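Local coordinates for protein BIFUNCTIONAL PROTEIN Proline utilization A (PutA) (Corynebacterium freiburgense, PDB 5UX5) that catalyses both steps of proline oxidation to glutamate, joining an FAD-dependent proline dehydrogenase and an NAD-dependent aldehyde dehydrogenase in a single chain, at residues T701-P706 against S853-E858; N764-P769 against T799-G804; F467-S472 against A560-R565. All blocks are in the same frame, centred on the assembly; numbering follows the deposited sequence.

Contact 1 (T701-P706 against S853-E858); sequences TPSADP and SLDEDE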
# COMPACT_ATOMS: atom_id res chain seq x y z
N THR A 701 -0.46 -4.33 20.13
CA THR A 701 -1.02 -4.41 21.47
C THR A 701 -2.29 -5.25 21.44
O THR A 701 -2.92 -5.40 20.39
CB THR A 701 -1.35 -3.00 21.99
OG1 THR A 701 -2.60 -2.56 21.43
CG2 THR A 701 -0.25 -2.03 21.62
N PRO A 702 -2.74 -5.76 22.59
CA PRO A 702 -3.94 -6.62 22.58
C PRO A 702 -5.17 -5.97 21.98
O PRO A 702 -6.07 -6.70 21.52
CB PRO A 702 -4.16 -6.94 24.07
CG PRO A 702 -2.83 -6.82 24.67
CD PRO A 702 -2.15 -5.68 23.94
N SER A 703 -5.22 -4.64 21.90
CA SER A 703 -6.36 -3.92 21.33
C SER A 703 -6.32 -3.84 19.80
O SER A 703 -7.06 -3.06 19.21
CB SER A 703 -6.45 -2.52 21.93
OG SER A 703 -6.72 -2.58 23.32
N ALA A 704 -5.44 -4.59 19.16
CA ALA A 704 -5.30 -4.56 17.72
C ALA A 704 -6.18 -5.59 17.07
O ALA A 704 -6.61 -6.55 17.70
CB ALA A 704 -3.86 -4.82 17.30
N ASP A 705 -6.49 -5.35 15.81
CA ASP A 705 -7.06 -6.37 14.96
C ASP A 705 -5.91 -7.30 14.60
O ASP A 705 -5.03 -6.93 13.82
CB ASP A 705 -7.70 -5.77 13.71
CG ASP A 705 -8.39 -6.81 12.85
OD1 ASP A 705 -7.82 -7.91 12.66
OD2 ASP A 705 -9.48 -6.52 12.32
N PRO A 706 -5.90 -8.51 15.14
CA PRO A 706 -4.75 -9.39 14.90
C PRO A 706 -4.53 -9.70 13.44
O PRO A 706 -3.38 -9.79 13.00
CB PRO A 706 -5.10 -10.64 15.72
CG PRO A 706 -6.53 -10.59 15.88
CD PRO A 706 -6.90 -9.15 16.01
N SER A 853 -3.19 -0.74 16.90
CA SER A 853 -4.06 -0.70 18.06
C SER A 853 -5.33 0.06 17.71
O SER A 853 -5.26 1.11 17.06
CB SER A 853 -3.38 -0.04 19.25
OG SER A 853 -4.32 0.16 20.28
N LEU A 854 -6.48 -0.47 18.09
CA LEU A 854 -7.76 0.22 17.91
C LEU A 854 -8.13 1.05 19.13
O LEU A 854 -9.22 1.63 19.16
CB LEU A 854 -8.86 -0.80 17.60
CG LEU A 854 -8.61 -1.48 16.24
CD1 LEU A 854 -9.79 -2.32 15.74
CD2 LEU A 854 -8.24 -0.42 15.19
N ASP A 855 -7.24 1.12 20.12
CA ASP A 855 -7.45 1.91 21.32
C ASP A 855 -6.86 3.29 21.08
O ASP A 855 -5.67 3.41 20.76
CB ASP A 855 -6.77 1.22 22.50
CG ASP A 855 -7.00 1.95 23.80
OD1 ASP A 855 -6.29 2.94 24.06
OD2 ASP A 855 -7.90 1.53 24.57
N GLU A 856 -7.70 4.33 21.23
CA GLU A 856 -7.28 5.68 20.86
C GLU A 856 -6.21 6.24 21.80
O GLU A 856 -5.28 6.91 21.34
CB GLU A 856 -8.51 6.60 20.81
N ASP A 857 -6.29 5.93 23.10
CA ASP A 857 -5.29 6.47 24.03
C ASP A 857 -3.91 5.91 23.76
O ASP A 857 -2.90 6.61 23.93
CB ASP A 857 -5.71 6.21 25.48
CG ASP A 857 -6.97 6.94 25.84
OD1 ASP A 857 -7.05 8.15 25.51
OD2 ASP A 857 -7.89 6.32 26.42
N GLU A 858 -3.84 4.62 23.43
CA GLU A 858 -2.56 4.01 23.07
C GLU A 858 -1.99 4.68 21.85
O GLU A 858 -0.79 4.99 21.79
CB GLU A 858 -2.76 2.52 22.80
CG GLU A 858 -3.32 1.73 23.95
CD GLU A 858 -3.27 0.24 23.69
OE1 GLU A 858 -3.67 -0.17 22.57
OE2 GLU A 858 -2.81 -0.52 24.58

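Contact 2 (N764-P769 against T799-G804); sequences NGLISP and TLWSPG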
# COMPACT_ATOMS: atom_id res chain seq x y z
N ASN A 764 10.60 -12.17 -3.60
CA ASN A 764 11.69 -12.32 -4.55
C ASN A 764 12.99 -12.74 -3.86
O ASN A 764 13.07 -12.93 -2.64
CB ASN A 764 11.85 -11.04 -5.36
CG ASN A 764 11.71 -9.77 -4.51
OD1 ASN A 764 10.60 -9.27 -4.25
ND2 ASN A 764 12.85 -9.25 -4.09
N GLY A 765 14.04 -12.89 -4.68
CA GLY A 765 15.35 -13.26 -4.18
C GLY A 765 16.17 -12.06 -3.77
O GLY A 765 15.73 -10.91 -3.83
N LEU A 766 17.40 -12.33 -3.34
CA LEU A 766 18.29 -11.27 -2.93
C LEU A 766 19.11 -10.77 -4.11
O LEU A 766 19.20 -11.43 -5.15
CB LEU A 766 19.22 -11.72 -1.81
CG LEU A 766 18.63 -12.35 -0.56
CD1 LEU A 766 19.80 -12.92 0.24
CD2 LEU A 766 17.75 -11.39 0.30
N ILE A 767 19.68 -9.58 -3.94
CA ILE A 767 20.44 -8.93 -5.00
C ILE A 767 21.77 -9.63 -5.23
O ILE A 767 22.38 -9.47 -6.29
CB ILE A 767 20.63 -7.44 -4.65
CG1 ILE A 767 21.01 -6.65 -5.90
CG2 ILE A 767 21.61 -7.28 -3.51
CD1 ILE A 767 19.85 -6.59 -6.91
N SER A 768 22.23 -10.40 -4.24
CA SER A 768 23.48 -11.15 -4.23
C SER A 768 23.51 -11.96 -2.94
O SER A 768 22.77 -11.65 -2.01
CB SER A 768 24.68 -10.23 -4.29
OG SER A 768 24.72 -9.42 -3.13
N PRO A 769 24.33 -13.00 -2.85
CA PRO A 769 24.31 -13.86 -1.66
C PRO A 769 24.60 -13.07 -0.40
O PRO A 769 25.27 -12.03 -0.47
CB PRO A 769 25.42 -14.89 -1.94
CG PRO A 769 25.96 -14.57 -3.27
CD PRO A 769 25.07 -13.62 -3.96
N THR A 799 21.02 -16.82 -3.49
CA THR A 799 20.21 -15.62 -3.62
C THR A 799 18.76 -15.84 -3.23
O THR A 799 18.09 -14.88 -2.84
CB THR A 799 20.28 -15.09 -5.05
OG1 THR A 799 19.75 -16.07 -5.96
CG2 THR A 799 21.73 -14.76 -5.43
N LEU A 800 18.26 -17.06 -3.33
CA LEU A 800 16.89 -17.38 -2.97
C LEU A 800 16.89 -17.97 -1.56
O LEU A 800 17.39 -19.08 -1.36
CB LEU A 800 16.30 -18.37 -3.96
CG LEU A 800 15.96 -17.74 -5.31
CD1 LEU A 800 15.54 -18.80 -6.35
CD2 LEU A 800 14.87 -16.71 -5.09
N TRP A 801 16.35 -17.22 -0.59
CA TRP A 801 16.24 -17.63 0.80
C TRP A 801 14.78 -17.54 1.24
O TRP A 801 14.13 -16.51 1.03
CB TRP A 801 17.09 -16.77 1.74
CG TRP A 801 18.52 -17.12 1.72
CD1 TRP A 801 19.43 -16.78 0.77
CD2 TRP A 801 19.22 -17.90 2.70
NE1 TRP A 801 20.67 -17.30 1.09
CE2 TRP A 801 20.56 -18.00 2.27
CE3 TRP A 801 18.85 -18.53 3.89
CZ2 TRP A 801 21.53 -18.69 2.99
CZ3 TRP A 801 19.82 -19.23 4.61
CH2 TRP A 801 21.14 -19.29 4.16
N SER A 802 14.29 -18.60 1.87
CA SER A 802 12.95 -18.56 2.44
C SER A 802 12.97 -17.67 3.69
O SER A 802 14.02 -17.47 4.29
CB SER A 802 12.46 -19.99 2.76
OG SER A 802 12.58 -20.37 4.13
N PRO A 803 11.83 -17.08 4.06
CA PRO A 803 11.83 -16.14 5.20
C PRO A 803 11.94 -16.88 6.51
O PRO A 803 11.58 -18.05 6.63
CB PRO A 803 10.47 -15.45 5.09
CG PRO A 803 9.59 -16.47 4.37
CD PRO A 803 10.49 -17.25 3.46
N GLY A 804 12.39 -16.15 7.55
CA GLY A 804 12.47 -16.69 8.88
C GLY A 804 11.90 -15.74 9.92
O GLY A 804 11.75 -14.56 9.68

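Contact 3 (F467-S472 against A560-R565); sequences FNASDS and AIDFAR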
# COMPACT_ATOMS: atom_id res chain seq x y z
N PHE A 467 -3.09 13.78 -8.38
CA PHE A 467 -1.71 14.26 -8.42
C PHE A 467 -0.70 13.11 -8.48
O PHE A 467 0.20 13.10 -9.33
CB PHE A 467 -1.39 15.14 -7.23
CG PHE A 467 0.06 15.47 -7.17
CD1 PHE A 467 0.58 16.45 -7.99
CD2 PHE A 467 0.92 14.72 -6.38
CE1 PHE A 467 1.92 16.73 -7.99
CE2 PHE A 467 2.27 15.00 -6.37
CZ PHE A 467 2.77 16.00 -7.18
N ASN A 468 -0.76 12.17 -7.53
CA ASN A 468 0.12 11.01 -7.58
C ASN A 468 -0.20 10.13 -8.77
O ASN A 468 -1.37 9.88 -9.07
CB ASN A 468 0.02 10.20 -6.30
CG ASN A 468 0.53 10.94 -5.12
OD1 ASN A 468 -0.23 11.55 -4.35
ND2 ASN A 468 1.86 10.96 -4.98
N ALA A 469 0.84 9.71 -9.49
CA ALA A 469 0.67 8.77 -10.60
C ALA A 469 0.07 7.45 -10.13
O ALA A 469 0.48 6.91 -9.09
CB ALA A 469 2.02 8.52 -11.27
N SER A 470 -0.90 6.92 -10.88
CA SER A 470 -1.58 5.70 -10.41
C SER A 470 -0.85 4.45 -10.88
O SER A 470 -0.33 4.39 -11.99
CB SER A 470 -3.04 5.64 -10.88
OG SER A 470 -3.15 5.77 -12.27
N ASP A 471 -0.84 3.44 -10.01
CA ASP A 471 -0.18 2.17 -10.28
C ASP A 471 -0.92 1.37 -11.35
O ASP A 471 -2.10 1.60 -11.65
CB ASP A 471 -0.10 1.32 -9.02
CG ASP A 471 0.80 1.90 -7.99
OD1 ASP A 471 1.57 2.80 -8.35
OD2 ASP A 471 0.76 1.45 -6.82
N SER A 472 -0.22 0.36 -11.86
CA SER A 472 -0.82 -0.58 -12.79
C SER A 472 -1.89 -1.41 -12.08
O SER A 472 -1.70 -1.82 -10.94
CB SER A 472 0.28 -1.46 -13.39
OG SER A 472 1.27 -0.66 -14.03
N ALA A 560 8.95 7.29 -9.14
CA ALA A 560 9.87 8.05 -9.98
C ALA A 560 9.12 9.10 -10.79
O ALA A 560 9.64 10.20 -11.01
CB ALA A 560 10.65 7.10 -10.90
N ILE A 561 7.92 8.78 -11.26
CA ILE A 561 7.14 9.79 -11.95
C ILE A 561 6.69 10.89 -10.98
O ILE A 561 6.78 12.09 -11.28
CB ILE A 561 5.97 9.12 -12.69
CG1 ILE A 561 6.57 8.19 -13.76
CG2 ILE A 561 5.09 10.16 -13.37
CD1 ILE A 561 5.62 7.25 -14.46
N ASP A 562 6.23 10.50 -9.79
CA ASP A 562 5.79 11.49 -8.81
C ASP A 562 6.92 12.44 -8.41
O ASP A 562 6.67 13.64 -8.22
CB ASP A 562 5.22 10.80 -7.56
CG ASP A 562 3.84 10.18 -7.80
OD1 ASP A 562 3.26 10.33 -8.90
OD2 ASP A 562 3.33 9.53 -6.86
N PHE A 563 8.15 11.94 -8.25
CA PHE A 563 9.24 12.85 -7.90
C PHE A 563 9.38 13.97 -8.93
O PHE A 563 9.59 15.13 -8.57
CB PHE A 563 10.57 12.11 -7.73
CG PHE A 563 10.71 11.38 -6.42
CD1 PHE A 563 10.34 11.98 -5.23
CD2 PHE A 563 11.22 10.08 -6.38
CE1 PHE A 563 10.48 11.28 -3.99
CE2 PHE A 563 11.35 9.37 -5.17
CZ PHE A 563 10.97 9.96 -3.98
N ALA A 564 9.28 13.64 -10.22
CA ALA A 564 9.42 14.67 -11.25
C ALA A 564 8.33 15.72 -11.12
O ALA A 564 8.62 16.92 -11.18
CB ALA A 564 9.40 14.04 -12.64
N ARG A 565 7.08 15.31 -10.94
CA ARG A 565 5.99 16.28 -10.85
C ARG A 565 6.02 17.05 -9.54
O ARG A 565 5.87 18.28 -9.53
CB ARG A 565 4.64 15.57 -11.02
CG ARG A 565 4.43 15.04 -12.41
CD ARG A 565 2.95 14.97 -12.79
NE ARG A 565 2.72 13.74 -13.54
CZ ARG A 565 2.97 13.58 -14.83
NH1 ARG A 565 2.76 12.40 -15.39
NH2 ARG A 565 3.42 14.61 -15.56

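Contact 1 (T701-P706 against S853-E858)
Thr701 and Glu858 meet where two neighbouring parallel strands, 696-700 and 845-852, run out into the turns that lead to helices 706-718 and 856-865. The two side chains approach from opposite directions. Thr701 OG1 donates to Glu858 OE1 at 2.9 Å, reaching that oxygen on its syn side and 23° out of the carboxylate plane. Thr701 holds OG1 between its backbone N and carbonyl carbon (chi1 80°), where Thr701 OG1 also accepts a weak, 3.4 Å hydrogen bond from Ser703 N. On the other side the Glu858 chain, extended beyond CG, carries its carboxylate across to Thr701. A second link is purely backbone: Leu854 N gives its hydrogen to Ser703 O at 2.9 Å, while Leu854 CB rests 3.3 Å from that same Ser703 O.

Both segments belong to the aldehyde dehydrogenase fold, and each carries a helix N-cap. Residues 701-704 form a type I beta turn closed by Ala704 N and Thr701 O, and Asp705 then caps helix 706-718 through OD1 to Leu708 N, while its OD2 makes a salt bridge with Arg1067. In the other segment Ser853 OG accepts from Asp855 N at 3.1 Å, an ST turn, and Asp855 OD1 takes the capping hydrogen of Glu858 N at 3.0 Å on its anti lone pair. Asp855 faces the turn as well, its CB sitting 3.8 Å from Ser703 CB.

Contact 2 (N764-P769 against T799-G804)
Leu766 N and Thr799 O form the one hydrogen bond that joins these two irregular loops of the aldehyde dehydrogenase fold, at 2.7 Å and 166° at the hydrogen. No strand pairing extends from it, and the remaining side-chain contacts are mostly apolar. Leu766 wraps its side chain past the same carbonyl, with CG 3.4 Å from Thr799 O. Because CG is anti to the carbonyl carbon of Leu766 (chi1 -53°), the branch beyond it runs on to the indole, where Leu766 CD1 meets Trp801 CD1 at 3.9 Å, the two side chains crossing at a slant. On the Gly765 side Leu800 leaves its backbone pointing away but turns its end back, bringing CD2 to 3.6 Å from Gly765 CA. Thr799 and Pro769 lie side by side and point the same way, with Thr799 CG2 against Pro769 CD at 3.8 Å.

The next shell sets these groups in place. Helix 772-779 backs the apolar patch, Leu774 touching Leu766 and both Leu778 and Thr779 touching Trp801. Asn795 grips the start of the 799-804 loop twice, its OD1 taking Leu800 N and its ND2 bonding to Thr799 OG1; Gln723 OE1 likewise receives Ile767 N in the partner loop. The bound NAD is not far off, about 8 Å from the side chain of Ser768. The amide of Asn764 is held by His720 ND1 through ND2, and the same ND2 makes a weak 3.3 Å bond to Gly765 O.

Contact 3 (F467-S472 against A560-R565)
Asn468 and Asp562 bring the two backbones closest, their CA atoms 5.8 Å apart. From Asn468 onward the 467-472 segment runs as an extended chain with polyproline-II-like torsions, passing beside the long helix 550-574 of the aldehyde dehydrogenase fold, to which 560-565 belongs. Two hydrogen bonds join the carboxylate of Asp562 to the passing chain, one to backbone and one to side chain. Asp562 OD1 offers its syn lone pair to Ala469 N at 2.6 Å, with the hydrogen nearly in line (172°). Asp562 OD2 is approached from above the carboxylate plane by Asn468 ND2 at 2.8 Å; the acceptor lies in the plane of the amide, and amide and carboxylate planes stand 62° apart. Asn468 ND2 also donates to Val882 O, so this one nitrogen links the helix to a nearby loop.

Further contacts flank this polar centre. Ala469 CB points at the helix and meets Ile561 CG2 at 4.1 Å. With CG anti to its backbone N (chi1 172°), Phe467 brings its ring toward Arg565, and it also makes a cation-pi contact with Arg569 one turn on. The Arg565 guanidinium makes a salt bridge with Asp529 through NH2. Farther along, Asp471 O accepts from Trp315 NE1, in the proline dehydrogenase part of the chain. At the Phe467 end, ring atom CE1 comes 4.2 Å from Arg565 CB.

How the contacts relate
Coming from the N terminus, the chain first passes the proline dehydrogenase barrel, then reaches 467-472 and closes contact 3 at 560-565, a loop whose regular secondary structure is all helix. That contact fixes the connecting chain to helix 550-574. Contact 1 opens only later, at 701-706, so the two lie in series. Within the excursion that contact 1 ends at 853-858, contact 2 opens at 764-769 and shuts at 799-804, a small loop inside the larger one; none of the three cross. Contact 1 joins two helix starts, contact 2 two loops around helix 772-779. Their centres are 33 Å apart, and nowhere do the contacts touch.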